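Local coordinates for transcriptional activator PlcR protein (Bacillus thuringiensis, PDB 3U3W) that activates transcription of virulence genes in response to the quorum-sensing signal peptide PapR, binding DNA through a helix-turn-helix domain and the peptide through tetratricopeptide-like repeats, at residues E73-F78 with E106-F111; E93-V98 with W117-A122. One frame throughout, in Å; residues are numbered along the deposited sequence. Where two conformers were deposited one is given.

Contact 1. Residues E73-F78 with E106-F111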
ATOM      1  N   GLU A  73      -4.052  -8.327  16.379  1.00 49.34           N
ATOM      2  CA  GLU A  73      -2.874  -7.484  16.203  0.59 51.44           C
ATOM      3  C   GLU A  73      -1.627  -8.347  16.104  1.00 47.03           C
ATOM      4  O   GLU A  73      -0.788  -8.136  15.237  1.00 45.02           O
ATOM      5  CB  GLU A  73      -2.737  -6.465  17.340  0.59 49.32           C
ATOM      6  CG  GLU A  73      -1.429  -5.666  17.326  0.59 46.11           C
ATOM      7  CD  GLU A  73      -1.268  -4.803  16.078  0.59 61.53           C
ATOM      8  OE1 GLU A  73      -2.282  -4.536  15.394  0.59 58.28           O
ATOM      9  OE2 GLU A  73      -0.122  -4.392  15.781  0.59 60.75           O
ATOM     10  N   ARG A  74      -1.515  -9.326  16.988  1.00 46.97           N
ATOM     11  CA  ARG A  74      -0.370 -10.215  16.972  1.00 54.69           C
ATOM     12  C   ARG A  74      -0.342 -11.022  15.656  1.00 53.74           C
ATOM     13  O   ARG A  74       0.708 -11.176  15.026  1.00 31.84           O
ATOM     14  CB  ARG A  74      -0.388 -11.133  18.206  1.00 40.11           C
ATOM     15  CG  ARG A  74       0.758 -12.139  18.244  1.00 59.08           C
ATOM     16  CD  ARG A  74       0.567 -13.195  19.333  1.00 54.92           C
ATOM     17  NE  ARG A  74      -0.457 -14.190  19.006  1.00 63.11           N
ATOM     18  CZ  ARG A  74      -0.238 -15.285  18.280  1.00 66.96           C
ATOM     19  NH1 ARG A  74       0.973 -15.526  17.784  1.00 44.19           N
ATOM     20  NH2 ARG A  74      -1.233 -16.139  18.047  1.00 57.65           N
ATOM     21  N   LYS A  75      -1.499 -11.516  15.230  1.00 34.72           N
ATOM     22  CA  LYS A  75      -1.549 -12.284  13.991  1.00 40.94           C
ATOM     23  C   LYS A  75      -1.063 -11.465  12.792  1.00 42.70           C
ATOM     24  O   LYS A  75      -0.351 -11.971  11.925  1.00 39.79           O
ATOM     25  CB  LYS A  75      -2.944 -12.876  13.767  1.00 36.57           C
ATOM     26  CG  LYS A  75      -3.290 -13.977  14.779  1.00 40.07           C
ATOM     27  CD  LYS A  75      -4.650 -14.588  14.532  1.00 43.63           C
ATOM     28  CE  LYS A  75      -5.034 -15.549  15.648  1.00 45.12           C
ATOM     29  NZ  LYS A  75      -6.488 -15.890  15.591  1.00 50.60           N
ATOM     30  N   LYS A  76      -1.408 -10.188  12.764  1.00 41.87           N
ATOM     31  CA  LYS A  76      -1.030  -9.338  11.651  1.00 42.97           C
ATOM     32  C   LYS A  76       0.482  -9.069  11.601  1.00 40.08           C
ATOM     33  O   LYS A  76       1.078  -9.057  10.522  1.00 38.00           O
ATOM     34  CB  LYS A  76      -1.847  -8.045  11.663  1.00 43.41           C
ATOM     35  CG  LYS A  76      -3.344  -8.301  11.560  1.00 62.91           C
ATOM     36  CD  LYS A  76      -4.051  -7.232  10.733  1.00 73.87           C
ATOM     37  CE  LYS A  76      -3.901  -5.851  11.356  1.00 76.84           C
ATOM     38  NZ  LYS A  76      -4.545  -4.805  10.514  1.00 78.33           N
ATOM     39  N   GLN A  77       1.101  -8.875  12.762  1.00 40.91           N
ATOM     40  CA  GLN A  77       2.556  -8.726  12.837  1.00 44.82           C
ATOM     41  C   GLN A  77       3.261 -10.034  12.455  1.00 38.28           C
ATOM     42  O   GLN A  77       4.347 -10.032  11.871  1.00 36.55           O
ATOM     43  CB  GLN A  77       2.977  -8.304  14.243  1.00 37.57           C
ATOM     44  CG  GLN A  77       2.161  -7.151  14.804  1.00 71.40           C
ATOM     45  CD  GLN A  77       2.447  -6.871  16.277  1.00 86.15           C
ATOM     46  OE1 GLN A  77       1.572  -6.394  17.011  1.00 73.89           O
ATOM     47  NE2 GLN A  77       3.674  -7.165  16.714  1.00 75.14           N
ATOM     48  N   PHE A  78       2.635 -11.151  12.803  1.00 35.61           N
ATOM     49  CA  PHE A  78       3.177 -12.455  12.475  1.00 38.30           C
ATOM     50  C   PHE A  78       3.215 -12.588  10.952  1.00 39.70           C
ATOM     51  O   PHE A  78       4.253 -12.867  10.365  1.00 29.08           O
ATOM     52  CB  PHE A  78       2.303 -13.539  13.088  1.00 35.26           C
ATOM     53  CG  PHE A  78       2.901 -14.913  13.016  1.00 48.83           C
ATOM     54  CD1 PHE A  78       3.845 -15.321  13.947  1.00 46.24           C
ATOM     55  CD2 PHE A  78       2.505 -15.806  12.029  1.00 42.52           C
ATOM     56  CE1 PHE A  78       4.391 -16.595  13.889  1.00 49.81           C
ATOM     57  CE2 PHE A  78       3.049 -17.079  11.964  1.00 43.73           C
ATOM     58  CZ  PHE A  78       3.990 -17.475  12.899  1.00 51.00           C
ATOM     59  N   GLU A 106      -4.969 -23.355  17.053  0.92 69.07           N
ATOM     60  CA  GLU A 106      -6.061 -22.390  17.183  0.92 62.37           C
ATOM     61  C   GLU A 106      -6.978 -22.403  15.960  0.92 69.90           C
ATOM     62  O   GLU A 106      -6.529 -22.625  14.837  0.92 70.09           O
ATOM     63  CB  GLU A 106      -5.516 -20.975  17.421  0.92 73.60           C
ATOM     64  CG  GLU A 106      -4.592 -20.860  18.643  0.92 89.17           C
ATOM     65  CD  GLU A 106      -4.180 -19.423  18.962  0.92 88.75           C
ATOM     66  OE1 GLU A 106      -4.697 -18.488  18.305  0.92 85.11           O
ATOM     67  OE2 GLU A 106      -3.341 -19.236  19.876  0.92 71.59           O
ATOM     68  N   TYR A 107      -8.268 -22.172  16.187  1.00 65.63           N
ATOM     69  CA  TYR A 107      -9.237 -22.127  15.097  1.00 63.23           C
ATOM     70  C   TYR A 107      -9.368 -20.721  14.510  1.00 64.60           C
ATOM     71  O   TYR A 107      -9.800 -19.783  15.187  1.00 55.43           O
ATOM     72  CB  TYR A 107     -10.611 -22.632  15.548  1.00 55.18           C
ATOM     73  CG  TYR A 107     -11.620 -22.713  14.416  1.00 71.62           C
ATOM     74  CD1 TYR A 107     -11.481 -23.661  13.408  1.00 72.24           C
ATOM     75  CD2 TYR A 107     -12.711 -21.847  14.352  1.00 62.94           C
ATOM     76  CE1 TYR A 107     -12.394 -23.750  12.367  1.00 61.15           C
ATOM     77  CE2 TYR A 107     -13.636 -21.934  13.311  1.00 61.45           C
ATOM     78  CZ  TYR A 107     -13.466 -22.890  12.323  1.00 58.25           C
ATOM     79  OH  TYR A 107     -14.360 -22.995  11.281  1.00 62.68           O
ATOM     80  N   HIS A 108      -8.990 -20.597  13.243  1.00 55.99           N
ATOM     81  CA  HIS A 108      -9.084 -19.349  12.505  1.00 51.85           C
ATOM     82  C   HIS A 108      -8.739 -19.655  11.056  1.00 42.01           C
ATOM     83  O   HIS A 108      -7.598 -19.468  10.638  1.00 39.99           O
ATOM     84  CB  HIS A 108      -8.116 -18.307  13.073  1.00 50.14           C
ATOM     85  CG  HIS A 108      -8.272 -16.952  12.459  1.00 47.43           C
ATOM     86  ND1 HIS A 108      -7.663 -15.827  12.971  1.00 51.43           N
ATOM     87  CD2 HIS A 108      -8.977 -16.541  11.374  1.00 42.61           C
ATOM     88  CE1 HIS A 108      -7.981 -14.781  12.226  1.00 45.93           C
ATOM     89  NE2 HIS A 108      -8.780 -15.187  11.253  1.00 43.87           N
ATOM     90  N   PRO A 109      -9.726 -20.137  10.289  1.00 40.65           N
ATOM     91  CA  PRO A 109      -9.451 -20.766   8.986  1.00 38.96           C
ATOM     92  C   PRO A 109      -8.503 -19.960   8.087  1.00 50.12           C
ATOM     93  O   PRO A 109      -7.536 -20.546   7.589  1.00 43.07           O
ATOM     94  CB  PRO A 109     -10.841 -20.896   8.349  1.00 35.12           C
ATOM     95  CG  PRO A 109     -11.773 -20.987   9.522  1.00 45.90           C
ATOM     96  CD  PRO A 109     -11.164 -20.104  10.602  1.00 41.58           C
ATOM     97  N   GLU A 110      -8.762 -18.663   7.896  1.00 36.10           N
ATOM     98  CA  GLU A 110      -7.932 -17.840   7.017  1.00 42.19           C
ATOM     99  C   GLU A 110      -6.486 -17.751   7.494  1.00 39.23           C
ATOM    100  O   GLU A 110      -5.561 -17.835   6.683  1.00 37.27           O
ATOM    101  CB  GLU A 110      -8.518 -16.431   6.829  1.00 41.91           C
ATOM    102  CG  GLU A 110      -7.525 -15.420   6.251  1.00 37.62           C
ATOM    103  CD  GLU A 110      -8.070 -13.986   6.170  1.00 56.52           C
ATOM    104  OE1 GLU A 110      -9.197 -13.708   6.644  1.00 52.03           O
ATOM    105  OE2 GLU A 110      -7.350 -13.123   5.625  1.00 57.59           O
ATOM    106  N   PHE A 111      -6.284 -17.570   8.800  1.00 44.59           N
ATOM    107  CA  PHE A 111      -4.923 -17.507   9.335  1.00 36.81           C
ATOM    108  C   PHE A 111      -4.273 -18.893   9.266  1.00 38.18           C
ATOM    109  O   PHE A 111      -3.092 -19.007   8.940  1.00 31.57           O
ATOM    110  CB  PHE A 111      -4.882 -16.934  10.763  1.00 29.56           C
ATOM    111  CG  PHE A 111      -3.472 -16.700  11.298  1.00 28.95           C
ATOM    112  CD1 PHE A 111      -2.589 -15.851  10.640  1.00 30.32           C
ATOM    113  CD2 PHE A 111      -3.041 -17.315  12.469  1.00 29.53           C
ATOM    114  CE1 PHE A 111      -1.292 -15.624  11.137  1.00 26.64           C
ATOM    115  CE2 PHE A 111      -1.746 -17.097  12.968  1.00 26.52           C
ATOM    116  CZ  PHE A 111      -0.879 -16.252  12.299  1.00 33.68           C
TER

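Contact 2. Residues E93-V98 with W117-A122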
ATOM      1  N   GLU A  93      13.889 -20.423   8.797  0.97 27.04           N
ATOM      2  CA  GLU A  93      13.209 -19.688   9.856  0.97 34.22           C
ATOM      3  C   GLU A  93      11.702 -19.688   9.682  0.97 31.41           C
ATOM      4  O   GLU A  93      10.967 -19.885  10.638  0.97 35.19           O
ATOM      5  CB  GLU A  93      13.727 -18.262   9.942  0.97 35.39           C
ATOM      6  CG  GLU A  93      15.120 -18.143   9.408  0.97 57.55           C
ATOM      7  CD  GLU A  93      15.786 -16.870   9.845  0.97 68.02           C
ATOM      8  OE1 GLU A  93      15.292 -16.257  10.821  0.97 69.31           O
ATOM      9  OE2 GLU A  93      16.798 -16.486   9.213  0.97 53.93           O
ATOM     10  N   ILE A  94      11.240 -19.461   8.460  1.00 35.14           N
ATOM     11  CA  ILE A  94       9.816 -19.538   8.191  1.00 40.26           C
ATOM     12  C   ILE A  94       9.262 -20.879   8.633  1.00 31.88           C
ATOM     13  O   ILE A  94       8.214 -20.964   9.283  1.00 36.53           O
ATOM     14  CB  ILE A  94       9.530 -19.341   6.699  1.00 36.90           C
ATOM     15  CG1 ILE A  94       9.991 -17.936   6.292  1.00 35.56           C
ATOM     16  CG2 ILE A  94       8.042 -19.615   6.399  1.00 18.84           C
ATOM     17  CD1 ILE A  94       9.597 -17.499   4.886  1.00 32.52           C
ATOM     18  N   TYR A  95       9.976 -21.932   8.257  1.00 30.84           N
ATOM     19  CA  TYR A  95       9.579 -23.296   8.576  1.00 32.51           C
ATOM     20  C   TYR A  95       9.407 -23.503  10.087  1.00 33.06           C
ATOM     21  O   TYR A  95       8.386 -24.022  10.549  1.00 35.79           O
ATOM     22  CB  TYR A  95      10.611 -24.276   7.999  1.00 29.71           C
ATOM     23  CG  TYR A  95      10.329 -25.719   8.301  1.00 34.38           C
ATOM     24  CD1 TYR A  95       9.437 -26.455   7.518  1.00 40.16           C
ATOM     25  CD2 TYR A  95      10.956 -26.359   9.368  1.00 33.71           C
ATOM     26  CE1 TYR A  95       9.174 -27.784   7.788  1.00 33.57           C
ATOM     27  CE2 TYR A  95      10.707 -27.694   9.642  1.00 38.36           C
ATOM     28  CZ  TYR A  95       9.818 -28.396   8.857  1.00 42.99           C
ATOM     29  OH  TYR A  95       9.569 -29.710   9.150  1.00 49.78           O
ATOM     30  N   ASN A  96      10.409 -23.088  10.853  1.00 31.80           N
ATOM     31  CA  ASN A  96      10.340 -23.153  12.315  1.00 39.98           C
ATOM     32  C   ASN A  96       9.300 -22.220  12.924  1.00 39.23           C
ATOM     33  O   ASN A  96       8.506 -22.632  13.781  1.00 36.16           O
ATOM     34  CB  ASN A  96      11.706 -22.856  12.931  1.00 37.77           C
ATOM     35  CG  ASN A  96      12.719 -23.940  12.647  1.00 33.90           C
ATOM     36  OD1 ASN A  96      12.379 -25.126  12.605  1.00 34.44           O
ATOM     37  ND2 ASN A  96      13.970 -23.544  12.445  1.00 45.92           N
ATOM     38  N   LYS A  97       9.307 -20.966  12.479  1.00 35.22           N
ATOM     39  CA  LYS A  97       8.397 -19.954  13.013  1.00 31.92           C
ATOM     40  C   LYS A  97       6.937 -20.369  12.812  1.00 36.77           C
ATOM     41  O   LYS A  97       6.129 -20.357  13.744  1.00 37.46           O
ATOM     42  CB  LYS A  97       8.675 -18.597  12.360  1.00 36.51           C
ATOM     43  CG  LYS A  97       7.622 -17.526  12.639  1.00 33.19           C
ATOM     44  CD  LYS A  97       8.003 -16.195  12.000  1.00 41.47           C
ATOM     45  CE  LYS A  97       7.011 -15.101  12.373  1.00 46.43           C
ATOM     46  NZ  LYS A  97       6.995 -14.862  13.853  1.00 40.60           N
ATOM     47  N   VAL A  98       6.608 -20.762  11.591  1.00 33.02           N
ATOM     48  CA  VAL A  98       5.244 -21.134  11.251  1.00 36.72           C
ATOM     49  C   VAL A  98       4.807 -22.470  11.871  1.00 42.50           C
ATOM     50  O   VAL A  98       3.638 -22.648  12.250  1.00 34.28           O
ATOM     51  CB  VAL A  98       5.080 -21.176   9.722  1.00 35.24           C
ATOM     52  CG1 VAL A  98       3.870 -21.995   9.326  1.00 26.93           C
ATOM     53  CG2 VAL A  98       5.000 -19.762   9.183  1.00 32.45           C
ATOM     54  N   TRP A 117      -0.066 -22.707   3.839  1.00 30.78           N
ATOM     55  CA  TRP A 117       0.531 -22.232   2.590  1.00 24.13           C
ATOM     56  C   TRP A 117       2.023 -21.969   2.795  1.00 34.38           C
ATOM     57  O   TRP A 117       2.856 -22.562   2.109  1.00 26.56           O
ATOM     58  CB  TRP A 117      -0.228 -20.992   2.057  1.00 33.01           C
ATOM     59  CG  TRP A 117       0.541 -20.075   1.142  1.00 33.96           C
ATOM     60  CD1 TRP A 117       1.438 -20.431   0.170  1.00 36.38           C
ATOM     61  CD2 TRP A 117       0.495 -18.638   1.133  1.00 32.10           C
ATOM     62  NE1 TRP A 117       1.946 -19.302  -0.446  1.00 34.89           N
ATOM     63  CE2 TRP A 117       1.386 -18.194   0.132  1.00 29.43           C
ATOM     64  CE3 TRP A 117      -0.215 -17.689   1.870  1.00 40.46           C
ATOM     65  CZ2 TRP A 117       1.589 -16.847  -0.135  1.00 32.66           C
ATOM     66  CZ3 TRP A 117      -0.017 -16.345   1.588  1.00 36.12           C
ATOM     67  CH2 TRP A 117       0.881 -15.942   0.602  1.00 35.69           C
ATOM     68  N   GLN A 118       2.367 -21.121   3.761  1.00 28.54           N
ATOM     69  CA  GLN A 118       3.769 -20.763   3.970  1.00 25.98           C
ATOM     70  C   GLN A 118       4.626 -21.963   4.406  1.00 33.46           C
ATOM     71  O   GLN A 118       5.803 -22.068   4.047  1.00 22.33           O
ATOM     72  CB  GLN A 118       3.901 -19.625   4.994  1.00 25.82           C
ATOM     73  CG  GLN A 118       3.305 -18.313   4.533  1.00 28.53           C
ATOM     74  CD  GLN A 118       4.155 -17.612   3.467  1.00 35.44           C
ATOM     75  OE1 GLN A 118       5.352 -17.875   3.324  1.00 32.36           O
ATOM     76  NE2 GLN A 118       3.531 -16.711   2.721  1.00 36.77           N
ATOM     77  N   TYR A 119       4.030 -22.856   5.189  1.00 28.80           N
ATOM     78  CA  TYR A 119       4.754 -24.004   5.719  1.00 35.48           C
ATOM     79  C   TYR A 119       5.130 -24.990   4.606  1.00 36.03           C
ATOM     80  O   TYR A 119       6.272 -25.441   4.528  1.00 29.65           O
ATOM     81  CB  TYR A 119       3.936 -24.657   6.842  1.00 38.09           C
ATOM     82  CG  TYR A 119       4.233 -26.116   7.154  1.00 42.33           C
ATOM     83  CD1 TYR A 119       5.353 -26.496   7.889  1.00 48.13           C
ATOM     84  CD2 TYR A 119       3.348 -27.105   6.762  1.00 49.64           C
ATOM     85  CE1 TYR A 119       5.598 -27.840   8.183  1.00 42.34           C
ATOM     86  CE2 TYR A 119       3.577 -28.429   7.047  1.00 64.91           C
ATOM     87  CZ  TYR A 119       4.700 -28.798   7.750  1.00 59.78           C
ATOM     88  OH  TYR A 119       4.885 -30.147   8.008  1.00 59.26           O
ATOM     89  N   TYR A 120       4.171 -25.278   3.733  1.00 26.83           N
ATOM     90  CA  TYR A 120       4.389 -26.147   2.584  1.00 35.79           C
ATOM     91  C   TYR A 120       5.426 -25.610   1.616  1.00 36.40           C
ATOM     92  O   TYR A 120       6.284 -26.364   1.157  1.00 35.81           O
ATOM     93  CB  TYR A 120       3.085 -26.368   1.835  1.00 31.58           C
ATOM     94  CG  TYR A 120       2.126 -27.257   2.571  1.00 35.97           C
ATOM     95  CD1 TYR A 120       2.552 -28.447   3.161  1.00 36.56           C
ATOM     96  CD2 TYR A 120       0.789 -26.911   2.682  1.00 33.76           C
ATOM     97  CE1 TYR A 120       1.649 -29.275   3.837  1.00 50.69           C
ATOM     98  CE2 TYR A 120      -0.116 -27.720   3.355  1.00 40.42           C
ATOM     99  CZ  TYR A 120       0.313 -28.900   3.927  1.00 49.01           C
ATOM    100  OH  TYR A 120      -0.607 -29.682   4.591  1.00 51.00           O
ATOM    101  N   VAL A 121       5.345 -24.320   1.293  1.00 27.96           N
ATOM    102  CA  VAL A 121       6.328 -23.707   0.402  1.00 28.21           C
ATOM    103  C   VAL A 121       7.717 -23.833   1.014  1.00 27.99           C
ATOM    104  O   VAL A 121       8.695 -24.177   0.339  1.00 25.27           O
ATOM    105  CB  VAL A 121       6.034 -22.202   0.129  1.00 27.46           C
ATOM    106  CG1 VAL A 121       7.214 -21.546  -0.559  1.00 19.53           C
ATOM    107  CG2 VAL A 121       4.777 -22.037  -0.693  1.00 26.32           C
ATOM    108  N   ALA A 122       7.788 -23.542   2.303  1.00 26.23           N
ATOM    109  CA  ALA A 122       9.032 -23.632   3.033  1.00 33.19           C
ATOM    110  C   ALA A 122       9.531 -25.083   3.007  1.00 32.04           C
ATOM    111  O   ALA A 122      10.705 -25.348   2.733  1.00 37.86           O
ATOM    112  CB  ALA A 122       8.834 -23.142   4.454  1.00 20.96           C
TER

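Contact 1. Residues E73-F78 with E106-F111
Lys-75 reaches from helix 72-87 across one face of the Phe-111 ring and ends at the imidazole of His-108, tying the first turns of helix 72-87 to the start of helix 109-125. Its first torsion sets CG beside the backbone N (chi1 -69°), and from there the chain runs out extended, laying the methylenes along the ring: CG stands 4.0 Å from the centroid of Phe-111, 15° off the ring normal, a CH-pi contact. A long aliphatic chain with a charged end suits this place, since its stem packs as a hydrophobic residue would while NZ travels on to polar ground. There NZ donates to ND1 of His-108 at 2.9 Å, arriving near the imidazole plane. His-108 occupies the N-cap position of helix 109-125; CB of Phe-111 lies over one face of the His-108 imidazole, with which the Tyr-69 ring stacks. Phe-78 meets the rim of the Phe-111 ring, its CD2 3.4 Å from CZ of Phe-111, with the two planes 72° apart. Glu-106 offers its carboxylate near two cations without a salt bridge: OE1 is 4.2 Å from Lys-75 NZ, and Arg-74 instead pairs with Asp-71 and Glu-101. Because NZ of Lys-75 also donates to the carbonyl O of Ser-70, two acceptors fix the ammonium. Accepting the lysine's bond requires ND1 to be unprotonated, so the imidazole is probably neutral, with its proton on NE2.

Contact 2. Residues E93-V98 with W117-A122
Tyr-95 and Tyr-119 run alongside each other in the same direction, their planes 22° apart but displaced so far that the rings hardly overlap. Their centroids are 5.7 Å apart, and CE1 of Tyr-95 approaches CE1 of Tyr-119 to 3.6 Å; the ring of Tyr-95 also makes a cation-pi contact with Lys-128. NE2 of Gln-118 lies over one face of the Trp-117 indole, 3.4 Å above its plane and toward the rim. Both tyrosine rings sit along one side of a roughly antiparallel pair of helices, 91-102 and 109-125, in the TPR-like domain, the short segments passing 8.7 Å apart at 142°. Ala-122 stands where the CA atoms come nearest, opposite Tyr-95, and its small methyl meets both CG2 of Ile-94 and CB of Tyr-95, consistent with the close approach. Beta-branched Ile-94 and Val-98 present compact, stiff apolar surfaces to the same interface, and Ile-94 also packs on Leu-85 and Cys-86 of helix 72-87. The aliphatic stem of Gln-118 faces them. Trp-117 and Val-121 both pack on the bound peptide, Trp-117 on its backbone and Val-121 on an aromatic side chain. Val-98 directs CG1 anti to its backbone N (chi1 160°), bringing that methyl to 3.6 Å from CB of Tyr-119.

How the contacts relate
From the N-terminal helix-turn-helix region the chain enters helix 72-87, whose first turns give contact 1 its earlier segment. Helix 91-102 follows and carries residues 93-98 of contact 2. The chain then turns back: residues 106-111 close the loop of contact 1 at the start of helix 109-125, and residues 117-122, farther along that helix, close the loop of contact 2. The segments therefore alternate, and the two loops cross rather than nest. Helix 109-125 is common to both, joined near its start to helix 72-87 and farther along to helix 91-102. The contacts also touch directly, where Phe-78 packs against Lys-97 and Val-98, so three successive helices form one bundle.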